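Local coordinates for cystatin-2 (Ornithodoros moubata, PDB 3L0R), which inhibits a broad range of mammalian cathepsins, both endopeptidases and exopeptidases, as a secreted salivary cystatin of a soft tick, at residues A[7-12]-A[43-48]; A[31-36]-A[64-69]; A[35-40]-A[70-75]; A[52-57]-A[92-97]. One frame throughout, in Å; residues are numbered along the deposited sequence.

Contact 1 of 4, residues A[7-12]-A[43-48]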
# COMPACT_ATOMS: atom_id res chain seq x y z
N TRP A 7 -9.00 8.04 -14.34
CA TRP A 7 -9.02 7.27 -13.10
C TRP A 7 -10.44 6.86 -12.77
O TRP A 7 -11.35 7.67 -12.84
CB TRP A 7 -8.40 8.09 -11.96
CG TRP A 7 -6.91 8.27 -12.13
CD1 TRP A 7 -6.27 9.33 -12.70
CD2 TRP A 7 -5.87 7.34 -11.74
NE1 TRP A 7 -4.91 9.14 -12.68
CE2 TRP A 7 -4.63 7.92 -12.11
CE3 TRP A 7 -5.87 6.08 -11.12
CZ2 TRP A 7 -3.40 7.28 -11.87
CZ3 TRP A 7 -4.66 5.45 -10.89
CH2 TRP A 7 -3.43 6.05 -11.27
N THR A 8 -10.64 5.59 -12.40
CA THR A 8 -11.97 5.13 -11.99
C THR A 8 -12.02 4.85 -10.49
O THR A 8 -11.26 4.02 -9.98
CB THR A 8 -12.41 3.92 -12.82
OG1 THR A 8 -12.43 4.32 -14.20
CG2 THR A 8 -13.79 3.42 -12.41
N ARG A 9 -12.89 5.54 -9.79
CA ARG A 9 -12.99 5.34 -8.34
C ARG A 9 -13.66 4.00 -8.01
O ARG A 9 -14.68 3.63 -8.59
CB ARG A 9 -13.68 6.51 -7.62
CG ARG A 9 -13.49 6.44 -6.11
CD ARG A 9 -13.73 7.77 -5.43
NE ARG A 9 -12.56 8.64 -5.50
CZ ARG A 9 -12.46 9.66 -6.34
NH1 ARG A 9 -13.47 9.94 -7.17
NH2 ARG A 9 -11.36 10.41 -6.37
N GLN A 10 -13.04 3.27 -7.07
CA GLN A 10 -13.46 1.95 -6.65
C GLN A 10 -13.99 1.95 -5.22
O GLN A 10 -13.76 2.90 -4.43
CB GLN A 10 -12.29 0.97 -6.74
CG GLN A 10 -11.62 0.91 -8.12
CD GLN A 10 -12.55 0.41 -9.21
OE1 GLN A 10 -13.45 -0.39 -8.96
NE2 GLN A 10 -12.33 0.88 -10.44
N ASP A 11 -14.69 0.87 -4.88
CA ASP A 11 -15.02 0.58 -3.49
C ASP A 11 -13.73 0.21 -2.75
O ASP A 11 -13.10 -0.82 -3.07
CB ASP A 11 -16.03 -0.56 -3.43
CG ASP A 11 -16.33 -1.00 -2.01
OD1 ASP A 11 -15.76 -0.44 -1.06
OD2 ASP A 11 -17.14 -1.93 -1.86
N PRO A 12 -13.31 1.04 -1.77
CA PRO A 12 -11.97 0.86 -1.19
C PRO A 12 -11.88 -0.31 -0.18
O PRO A 12 -10.78 -0.62 0.29
CB PRO A 12 -11.75 2.17 -0.45
CG PRO A 12 -13.15 2.53 0.02
CD PRO A 12 -14.04 2.15 -1.14
N GLU A 43 -9.38 5.21 0.20
CA GLU A 43 -9.81 5.54 -1.15
C GLU A 43 -9.00 4.79 -2.20
O GLU A 43 -7.80 4.57 -2.01
CB GLU A 43 -9.75 7.06 -1.33
CG GLU A 43 -9.91 7.51 -2.76
CD GLU A 43 -10.07 9.01 -2.91
OE1 GLU A 43 -9.91 9.77 -1.89
OE2 GLU A 43 -10.37 9.42 -4.07
N VAL A 44 -9.66 4.37 -3.28
CA VAL A 44 -9.02 3.61 -4.38
C VAL A 44 -9.46 4.09 -5.77
O VAL A 44 -10.64 4.29 -6.03
CB VAL A 44 -9.25 2.07 -4.26
CG1 VAL A 44 -8.62 1.31 -5.43
CG2 VAL A 44 -8.72 1.55 -2.94
N GLU A 45 -8.49 4.27 -6.66
CA GLU A 45 -8.74 4.65 -8.04
C GLU A 45 -7.85 3.81 -8.93
O GLU A 45 -6.66 3.59 -8.62
CB GLU A 45 -8.44 6.13 -8.28
CG GLU A 45 -9.42 7.07 -7.60
CD GLU A 45 -8.82 8.45 -7.39
OE1 GLU A 45 -8.04 8.62 -6.40
OE2 GLU A 45 -9.14 9.35 -8.21
N THR A 46 -8.42 3.34 -10.03
CA THR A 46 -7.68 2.50 -10.98
C THR A 46 -7.63 3.16 -12.33
O THR A 46 -8.53 3.93 -12.69
CB THR A 46 -8.28 1.08 -11.08
OG1 THR A 46 -9.68 1.15 -11.42
CG2 THR A 46 -8.12 0.37 -9.75
N GLN A 47 -6.58 2.86 -13.08
CA GLN A 47 -6.38 3.45 -14.38
C GLN A 47 -5.85 2.35 -15.28
O GLN A 47 -4.87 1.67 -14.92
CB GLN A 47 -5.37 4.60 -14.31
CG GLN A 47 -5.12 5.32 -15.64
CD GLN A 47 -4.03 6.37 -15.53
OE1 GLN A 47 -2.92 6.08 -15.08
NE2 GLN A 47 -4.34 7.59 -15.93
N VAL A 48 -6.48 2.18 -16.43
CA VAL A 48 -6.07 1.20 -17.42
C VAL A 48 -4.99 1.79 -18.32
O VAL A 48 -5.24 2.73 -19.07
CB VAL A 48 -7.27 0.75 -18.31
CG1 VAL A 48 -6.84 -0.27 -19.39
CG2 VAL A 48 -8.42 0.23 -17.44
O HOH W 1 -12.34 4.95 -3.26

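Contact 2 of 4, residues A[31-36]-A[64-69]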
# COMPACT_ATOMS: atom_id res chain seq x y z
N GLY A 31 15.37 4.15 6.16
CA GLY A 31 15.47 5.00 7.34
C GLY A 31 14.51 4.69 8.48
O GLY A 31 14.10 5.60 9.22
N ARG A 32 14.15 3.41 8.62
CA ARG A 32 13.24 2.93 9.66
C ARG A 32 13.82 1.71 10.34
O ARG A 32 14.48 0.88 9.71
CB ARG A 32 11.93 2.44 9.07
CG ARG A 32 11.16 3.40 8.32
CD ARG A 32 10.48 2.68 7.20
NE ARG A 32 9.35 3.48 6.74
CZ ARG A 32 9.41 4.48 5.87
NH1 ARG A 32 10.56 4.84 5.31
NH2 ARG A 32 8.30 5.12 5.56
N GLU A 33 13.48 1.57 11.61
CA GLU A 33 13.77 0.37 12.38
C GLU A 33 12.67 -0.69 12.13
O GLU A 33 12.95 -1.88 12.07
CB GLU A 33 13.86 0.76 13.85
CG GLU A 33 14.18 -0.35 14.84
CD GLU A 33 14.22 0.16 16.27
OE1 GLU A 33 13.62 1.22 16.55
OE2 GLU A 33 14.85 -0.49 17.12
N PHE A 34 11.43 -0.24 11.96
CA PHE A 34 10.28 -1.14 11.84
C PHE A 34 9.57 -0.98 10.52
O PHE A 34 9.55 0.10 9.94
CB PHE A 34 9.27 -0.88 12.96
CG PHE A 34 9.81 -1.13 14.32
CD1 PHE A 34 9.72 -2.40 14.89
CD2 PHE A 34 10.44 -0.10 15.03
CE1 PHE A 34 10.24 -2.66 16.18
CE2 PHE A 34 10.95 -0.34 16.32
CZ PHE A 34 10.86 -1.63 16.89
N TYR A 35 8.97 -2.07 10.06
CA TYR A 35 8.03 -1.96 8.97
C TYR A 35 6.88 -1.08 9.40
O TYR A 35 6.42 -1.15 10.56
CB TYR A 35 7.47 -3.32 8.56
CG TYR A 35 8.46 -4.23 7.86
CD1 TYR A 35 8.79 -4.03 6.52
CD2 TYR A 35 9.04 -5.30 8.54
CE1 TYR A 35 9.72 -4.90 5.86
CE2 TYR A 35 9.95 -6.16 7.90
CZ TYR A 35 10.28 -5.95 6.57
OH TYR A 35 11.16 -6.81 5.96
N ASP A 36 6.43 -0.23 8.49
CA ASP A 36 5.13 0.41 8.64
C ASP A 36 4.10 -0.59 8.15
O ASP A 36 4.40 -1.50 7.34
CB ASP A 36 5.03 1.70 7.82
CG ASP A 36 5.90 2.82 8.36
OD1 ASP A 36 6.08 2.94 9.60
OD2 ASP A 36 6.41 3.59 7.53
N VAL A 64 4.89 -3.77 14.74
CA VAL A 64 5.74 -4.43 15.71
C VAL A 64 6.92 -5.18 15.06
O VAL A 64 7.82 -5.65 15.76
CB VAL A 64 4.91 -5.42 16.56
CG1 VAL A 64 3.88 -4.66 17.43
CG2 VAL A 64 4.23 -6.46 15.65
N CYS A 65 6.92 -5.27 13.73
CA CYS A 65 7.96 -6.03 13.03
C CYS A 65 9.21 -5.23 12.73
O CYS A 65 9.16 -4.26 12.00
CB CYS A 65 7.43 -6.63 11.74
SG CYS A 65 6.19 -7.88 11.96
N LYS A 66 10.33 -5.68 13.28
CA LYS A 66 11.59 -5.04 13.03
C LYS A 66 12.21 -5.51 11.71
O LYS A 66 12.36 -6.72 11.45
CB LYS A 66 12.54 -5.27 14.20
CG LYS A 66 13.59 -4.20 14.31
CD LYS A 66 14.68 -4.64 15.24
CE LYS A 66 15.97 -3.90 14.95
NZ LYS A 66 16.09 -2.73 15.84
N ILE A 67 12.53 -4.54 10.86
CA ILE A 67 13.08 -4.78 9.55
C ILE A 67 14.42 -5.54 9.67
O ILE A 67 15.27 -5.21 10.51
CB ILE A 67 13.27 -3.44 8.81
CG1 ILE A 67 11.90 -2.80 8.54
CG2 ILE A 67 14.10 -3.62 7.51
CD1 ILE A 67 11.96 -1.36 8.05
N GLY A 68 14.58 -6.57 8.84
CA GLY A 68 15.81 -7.36 8.82
C GLY A 68 15.84 -8.43 9.91
O GLY A 68 16.74 -9.27 9.93
N GLU A 69 14.86 -8.37 10.81
CA GLU A 69 14.72 -9.34 11.89
C GLU A 69 13.66 -10.39 11.54
O GLU A 69 13.79 -11.56 11.87
CB GLU A 69 14.37 -8.62 13.20
CG GLU A 69 14.79 -9.34 14.46
CD GLU A 69 15.12 -8.40 15.60
OE1 GLU A 69 16.19 -7.75 15.55
OE2 GLU A 69 14.31 -8.32 16.56
O HOH W 2 15.48 -2.60 11.87
O HOH W 3 13.05 -8.03 7.24

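Contact 3 of 4, residues A[35-40]-A[70-75]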
# COMPACT_ATOMS: atom_id res chain seq x y z
N TYR A 35 8.97 -2.07 10.06
CA TYR A 35 8.03 -1.96 8.97
C TYR A 35 6.88 -1.08 9.40
O TYR A 35 6.42 -1.15 10.56
CB TYR A 35 7.47 -3.32 8.56
CG TYR A 35 8.46 -4.23 7.86
CD1 TYR A 35 8.79 -4.03 6.52
CD2 TYR A 35 9.04 -5.30 8.54
CE1 TYR A 35 9.72 -4.90 5.86
CE2 TYR A 35 9.95 -6.16 7.90
CZ TYR A 35 10.28 -5.95 6.57
OH TYR A 35 11.16 -6.81 5.96
N ASP A 36 6.43 -0.23 8.49
CA ASP A 36 5.13 0.41 8.64
C ASP A 36 4.10 -0.59 8.15
O ASP A 36 4.40 -1.50 7.34
CB ASP A 36 5.03 1.70 7.82
CG ASP A 36 5.90 2.82 8.36
OD1 ASP A 36 6.08 2.94 9.60
OD2 ASP A 36 6.41 3.59 7.53
N THR A 37 2.87 -0.44 8.62
CA THR A 37 1.79 -1.29 8.15
C THR A 37 0.53 -0.49 7.86
O THR A 37 0.43 0.70 8.17
CB THR A 37 1.51 -2.46 9.16
OG1 THR A 37 0.60 -3.39 8.57
CG2 THR A 37 0.95 -1.93 10.49
N VAL A 38 -0.45 -1.17 7.27
CA VAL A 38 -1.70 -0.56 6.92
C VAL A 38 -2.71 -0.64 8.07
O VAL A 38 -2.92 -1.70 8.64
CB VAL A 38 -2.29 -1.20 5.65
CG1 VAL A 38 -3.62 -0.54 5.28
CG2 VAL A 38 -1.32 -1.07 4.52
N VAL A 39 -3.33 0.50 8.38
CA VAL A 39 -4.40 0.58 9.32
C VAL A 39 -5.70 0.59 8.54
O VAL A 39 -6.64 -0.13 8.87
CB VAL A 39 -4.28 1.86 10.19
CG1 VAL A 39 -5.50 2.03 11.13
CG2 VAL A 39 -3.01 1.81 11.02
N THR A 40 -5.77 1.41 7.49
CA THR A 40 -7.01 1.53 6.72
C THR A 40 -6.78 1.93 5.27
O THR A 40 -5.80 2.59 4.96
CB THR A 40 -8.08 2.42 7.45
OG1 THR A 40 -8.97 3.01 6.51
CG2 THR A 40 -7.44 3.53 8.23
N VAL A 70 12.60 -9.95 10.85
CA VAL A 70 11.54 -10.85 10.40
C VAL A 70 11.12 -10.51 8.98
O VAL A 70 11.39 -9.41 8.48
CB VAL A 70 10.26 -10.83 11.32
CG1 VAL A 70 10.56 -11.41 12.71
CG2 VAL A 70 9.65 -9.43 11.42
N GLN A 71 10.45 -11.46 8.32
CA GLN A 71 9.83 -11.19 7.03
C GLN A 71 8.49 -10.50 7.31
O GLN A 71 7.81 -10.83 8.29
CB GLN A 71 9.64 -12.49 6.25
CG GLN A 71 9.89 -12.37 4.74
CD GLN A 71 11.38 -12.13 4.36
OE1 GLN A 71 11.73 -11.09 3.80
NE2 GLN A 71 12.23 -13.11 4.67
N TYR A 72 8.13 -9.53 6.46
CA TYR A 72 6.86 -8.83 6.58
C TYR A 72 5.66 -9.72 6.29
O TYR A 72 5.62 -10.38 5.25
CB TYR A 72 6.80 -7.61 5.63
CG TYR A 72 5.52 -6.82 5.82
CD1 TYR A 72 5.48 -5.72 6.69
CD2 TYR A 72 4.33 -7.18 5.16
CE1 TYR A 72 4.29 -4.98 6.87
CE2 TYR A 72 3.15 -6.46 5.35
CZ TYR A 72 3.14 -5.37 6.21
OH TYR A 72 1.98 -4.66 6.41
N SER A 73 4.66 -9.69 7.17
CA SER A 73 3.32 -10.19 6.84
C SER A 73 2.24 -9.29 7.43
O SER A 73 2.42 -8.72 8.52
CB SER A 73 3.12 -11.65 7.29
OG SER A 73 3.07 -11.75 8.69
N ALA A 74 1.12 -9.16 6.72
CA ALA A 74 -0.02 -8.37 7.17
C ALA A 74 -0.52 -8.86 8.53
O ALA A 74 -0.92 -8.07 9.39
CB ALA A 74 -1.15 -8.44 6.15
N GLU A 75 -0.47 -10.18 8.71
CA GLU A 75 -1.04 -10.85 9.88
C GLU A 75 -0.18 -10.67 11.13
O GLU A 75 -0.69 -10.50 12.24
CB GLU A 75 -1.22 -12.34 9.54
CG GLU A 75 -1.45 -13.29 10.70
CD GLU A 75 -1.25 -14.75 10.31
OE1 GLU A 75 -0.21 -15.08 9.69
OE2 GLU A 75 -2.14 -15.57 10.61
O HOH W 3 13.05 -8.03 7.24
O HOH W 4 9.87 -8.96 4.20
O HOH W 5 -1.07 -5.30 9.91

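Contact 4 of 4, residues A[52-57]-A[92-97]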
# COMPACT_ATOMS: atom_id res chain seq x y z
N MET A 52 -2.32 -2.08 -15.29
CA MET A 52 -3.21 -1.34 -14.41
C MET A 52 -2.44 -0.50 -13.39
O MET A 52 -1.48 -0.99 -12.78
CB MET A 52 -4.12 -2.30 -13.63
CG MET A 52 -5.21 -2.95 -14.47
SD MET A 52 -6.52 -1.78 -14.92
CE MET A 52 -6.79 -1.03 -13.34
N ASN A 53 -2.87 0.74 -13.21
CA ASN A 53 -2.42 1.56 -12.10
C ASN A 53 -3.43 1.52 -10.98
O ASN A 53 -4.64 1.64 -11.22
CB ASN A 53 -2.22 3.01 -12.54
CG ASN A 53 -0.96 3.20 -13.31
OD1 ASN A 53 0.07 2.60 -13.00
ND2 ASN A 53 -1.03 4.04 -14.33
N TYR A 54 -2.94 1.34 -9.75
CA TYR A 54 -3.78 1.39 -8.54
C TYR A 54 -3.29 2.54 -7.72
O TYR A 54 -2.10 2.60 -7.37
CB TYR A 54 -3.69 0.10 -7.73
CG TYR A 54 -4.20 -1.10 -8.49
CD1 TYR A 54 -5.53 -1.51 -8.36
CD2 TYR A 54 -3.36 -1.81 -9.37
CE1 TYR A 54 -6.02 -2.61 -9.06
CE2 TYR A 54 -3.83 -2.90 -10.07
CZ TYR A 54 -5.16 -3.29 -9.92
OH TYR A 54 -5.64 -4.36 -10.61
N LYS A 55 -4.19 3.49 -7.48
CA LYS A 55 -3.94 4.62 -6.60
C LYS A 55 -4.69 4.45 -5.25
O LYS A 55 -5.92 4.58 -5.16
CB LYS A 55 -4.26 5.93 -7.31
CG LYS A 55 -4.12 7.17 -6.41
CD LYS A 55 -3.48 8.31 -7.14
CE LYS A 55 -4.45 8.99 -8.07
NZ LYS A 55 -3.72 9.83 -9.03
N LEU A 56 -3.93 4.17 -4.20
CA LEU A 56 -4.49 3.90 -2.89
C LEU A 56 -4.15 5.00 -1.89
O LEU A 56 -2.97 5.32 -1.68
CB LEU A 56 -4.01 2.55 -2.37
CG LEU A 56 -3.83 1.43 -3.41
CD1 LEU A 56 -3.00 0.31 -2.83
CD2 LEU A 56 -5.17 0.89 -3.95
N THR A 57 -5.20 5.60 -1.33
CA THR A 57 -5.10 6.52 -0.23
C THR A 57 -5.35 5.67 1.03
O THR A 57 -6.42 5.07 1.22
CB THR A 57 -6.13 7.67 -0.39
OG1 THR A 57 -6.00 8.25 -1.69
CG2 THR A 57 -5.91 8.77 0.65
N ILE A 92 0.65 1.85 -7.42
CA ILE A 92 1.19 0.57 -7.87
C ILE A 92 0.85 0.36 -9.33
O ILE A 92 -0.32 0.44 -9.73
CB ILE A 92 0.62 -0.66 -7.06
CG1 ILE A 92 0.99 -0.57 -5.59
CG2 ILE A 92 1.13 -2.00 -7.63
CD1 ILE A 92 -0.11 -0.09 -4.74
N TYR A 93 1.91 0.08 -10.09
CA TYR A 93 1.85 -0.33 -11.48
C TYR A 93 1.94 -1.86 -11.56
O TYR A 93 2.90 -2.46 -11.07
CB TYR A 93 3.02 0.29 -12.21
CG TYR A 93 3.00 0.11 -13.70
CD1 TYR A 93 1.85 0.35 -14.43
CD2 TYR A 93 4.13 -0.29 -14.38
CE1 TYR A 93 1.82 0.19 -15.80
CE2 TYR A 93 4.10 -0.45 -15.75
CZ TYR A 93 2.94 -0.20 -16.45
OH TYR A 93 2.90 -0.34 -17.82
N HIS A 94 0.92 -2.48 -12.17
CA HIS A 94 0.80 -3.93 -12.30
C HIS A 94 0.80 -4.34 -13.77
O HIS A 94 -0.00 -3.85 -14.56
CB HIS A 94 -0.50 -4.41 -11.62
CG HIS A 94 -0.63 -5.91 -11.52
ND1 HIS A 94 -1.86 -6.54 -11.44
CD2 HIS A 94 0.29 -6.90 -11.47
CE1 HIS A 94 -1.69 -7.85 -11.35
NE2 HIS A 94 -0.39 -8.09 -11.36
N VAL A 95 1.73 -5.23 -14.14
CA VAL A 95 1.72 -5.84 -15.47
C VAL A 95 1.41 -7.33 -15.27
O VAL A 95 2.34 -8.15 -15.10
CB VAL A 95 3.06 -5.63 -16.19
CG1 VAL A 95 3.07 -6.29 -17.58
CG2 VAL A 95 3.37 -4.13 -16.28
N PRO A 96 0.12 -7.70 -15.30
CA PRO A 96 -0.29 -9.04 -14.86
C PRO A 96 0.35 -10.18 -15.67
O PRO A 96 0.74 -11.21 -15.09
CB PRO A 96 -1.83 -9.04 -15.03
CG PRO A 96 -2.20 -7.60 -15.07
CD PRO A 96 -1.03 -6.90 -15.74
N TRP A 97 0.50 -10.00 -16.98
CA TRP A 97 1.04 -11.05 -17.83
C TRP A 97 2.55 -11.26 -17.64
O TRP A 97 3.12 -12.23 -18.17
CB TRP A 97 0.68 -10.83 -19.30
CG TRP A 97 0.96 -9.46 -19.78
CD1 TRP A 97 2.10 -9.01 -20.39
CD2 TRP A 97 0.10 -8.31 -19.65
NE1 TRP A 97 1.99 -7.68 -20.68
CE2 TRP A 97 0.78 -7.22 -20.23
CE3 TRP A 97 -1.19 -8.12 -19.11
CZ2 TRP A 97 0.22 -5.93 -20.29
CZ3 TRP A 97 -1.75 -6.84 -19.17
CH2 TRP A 97 -1.04 -5.76 -19.76
O HOH W 6 -4.29 -5.67 -12.42

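Contact 1 of 4, residues A[7-12]-A[43-48]
Thr8 and Thr46 form an antiparallel hydrogen-bonded pair, with Thr8 N 2.7 Å from Thr46 O and Thr46 N 2.9 Å from Thr8 O, and strands 8-10 and 43-48 run at 141° to each other. Arg9 faces Glu45 in the next, non-hydrogen-bonded pair. Beyond it Gln10 N bonds to Val44 O, while a water bridges Gln10 O and Val44 N. Trp7 stacks on Gln47: the Gln47 CB lies 3.6 Å from the centroid of the six-membered ring, and the amide beyond continues over the indole with the planes 25° apart. Gln47 reaches this far because CG stands anti to its backbone N (chi1 -178°) and the chain stays extended; Asn53 and Gly5 hold the two ends of its amide. Replacing Trp7 by an alanine would probably uncover one side of the Gln47 chain and leave Lys55 without its cation-pi partner. On the Arg9 face, the guanidinium grips one oxygen side-on: NE and NH2 each lie 2.7 Å from Glu43 OE2, NE coming from above the carboxylate plane. Glu45 OE2 sits 3.1 Å from Arg9 NH2 but well out of the guanidinium plane, so it contributes charge alone. One arginine therefore probably offsets two carboxylates at the surface, tying strand 8-10 to the sheet by charge as well as by backbone bonds.

Contact 2 of 4, residues A[31-36]-A[64-69]
Phe34 and Lys66 face each other as an antiparallel non-hydrogen-bonded pair whose side chains diverge. The backbone bonds that flank the pair are Tyr35 N to Cys65 O, 2.9 Å, and Ile67 N to Glu33 O, 3.0 Å. Glu33 O has a second donor, a water that also gives a hydrogen bond to Ile67 O and so extends the link past the end of the strand.

Among the apolar contacts, Ile67 lays CG1 over the centre of the Tyr35 ring, 3.7 Å from the centroid and only 7° off the ring normal. Its CD1 continues past the ring to the Phe34 backbone, 3.4 Å from Phe34 O. Cys65 CB approaches the same tyrosine at CD2 (3.8 Å). Lys66 CG lies over a face of the Phe34 ring, whereas the carbonyls of Val64 and Cys65 stand at the edge.

Two charged pairs complete the contact. Lys66 bends at its last torsion (chi4 95°), bringing NZ back to within 2.9 Å of Glu33 OE2, a salt bridge whose hydrogen bond is weak. Within 31-36, Arg32 grips Asp36 OD2 side-on through NE and NH2, both in the guanidinium plane, while NH1 bonds to Glu30 O.

The contact lies at the open end of the hairpin formed by strands 34-48 and 52-66, where the disulfide from Cys65 to Cys77 ties the hairpin to the following loop, Thr29 touches both Tyr35 and Ile67, and helix 15-25 comes near enough to touch the Asp36 side chain.

Contact 3 of 4, residues A[35-40]-A[70-75]
Tyr72 meets Tyr35 and Thr37 along the whole length of its side chain. At the base, CB sits over the centre of the Tyr35 ring, 3.9 Å from the centroid and 10° off the normal, on the face opposite the one that Ile67 occupies. With CG anti to the backbone N (chi1 -176°), the ring then runs on along strand 35-38. CD1 presses on Tyr35 CG at 3.5 Å, edge first: the two rings form a T-shaped pair with centroids 5.3 Å apart and planes at 71°. CE1 passes 3.5 Å from Asp36 O. At the tip, OH comes within 2.9 Å of Thr37 OG1 and also hydrogen-bonds His22 ND1 of helix 15-25.

Waters fill in around this path. Two of them join the Tyr35 OH to the loop, one through Val70 O and the other through Tyr72 N and Gln71 OE1. A third donates to Ala74 O and accepts from Thr37 OG1.

The loop 70-75 contributes no strand pairing here. It is held against the sheet by an aromatic edge, by a hydroxyl shared between strand and helix, and by water bridges to Val70 O, Tyr72 N and Ala74 O.

Contact 4 of 4, residues A[52-57]-A[92-97]
Met52 and His94 exchange two backbone bonds and Tyr54 and Ile92 two more, the shortest being Tyr54 N to Ile92 O at 2.8 Å; the two strands run antiparallel. On the face of Tyr54 and His94, the two side chains lie side by side and point the same way. Tyr54 turns CG anti to its carbonyl carbon (chi1 -63°), which puts the ring edge at CE2 beside His94 CB, 4.0 Å away. A water in the plane of the Tyr54 ring then links the hydroxyl to the imidazole, 2.6 Å from Tyr54 OH and 2.8 Å from His94 ND1. Pro96 CG covers a face of the imidazole, and a bound glycerol, probably from the crystallisation liquor, lies about 3 Å from the His94 side chain. Ile92 takes an unusual chi2 of 102°, and its CD1 meets Leu56 CD1 at 3.5 Å, under Leu20 and Ala24 of helix 15-25.

On the opposite face, Asn53 OD1 approaches Tyr93 CD1 at 3.2 Å, with amide and ring planes 44° apart; Gln47 OE1 takes the Asn53 ND2. A serine in place of Tyr93 removes the ring and would probably leave Asn53 OD1 without its neighbour and open a gap beside Val49 and Ala50. One face is thus apolar toward the helix with a water-bridged polar margin, while the other combines an aromatic ring with a fixed amide.

How the contacts relate
Contacts 1 and 4 are adjacent, with centres 10 Å apart: Thr46 CB packs on Met52 CE at 3.4 Å, and Glu45 O lies 2.7 Å from Lys55 N. Strands 8-10, 34-48, 52-66 and 86-95 are consecutive in one antiparallel sheet. Contacts 2 and 3 form the other cluster, centres 9 Å apart, sharing Tyr35, Asp36 and a water. The clusters lie on opposite sides of the chain's centre, contact 1 being about 29 Å from contact 2 between centres. Contact 1 ends at the turn that follows Val48, and contact 4 runs into the Pro96-Trp97 turn; in cystatins these turns, with the N-terminal segment, form the wedge entering the protease cleft, probably here too.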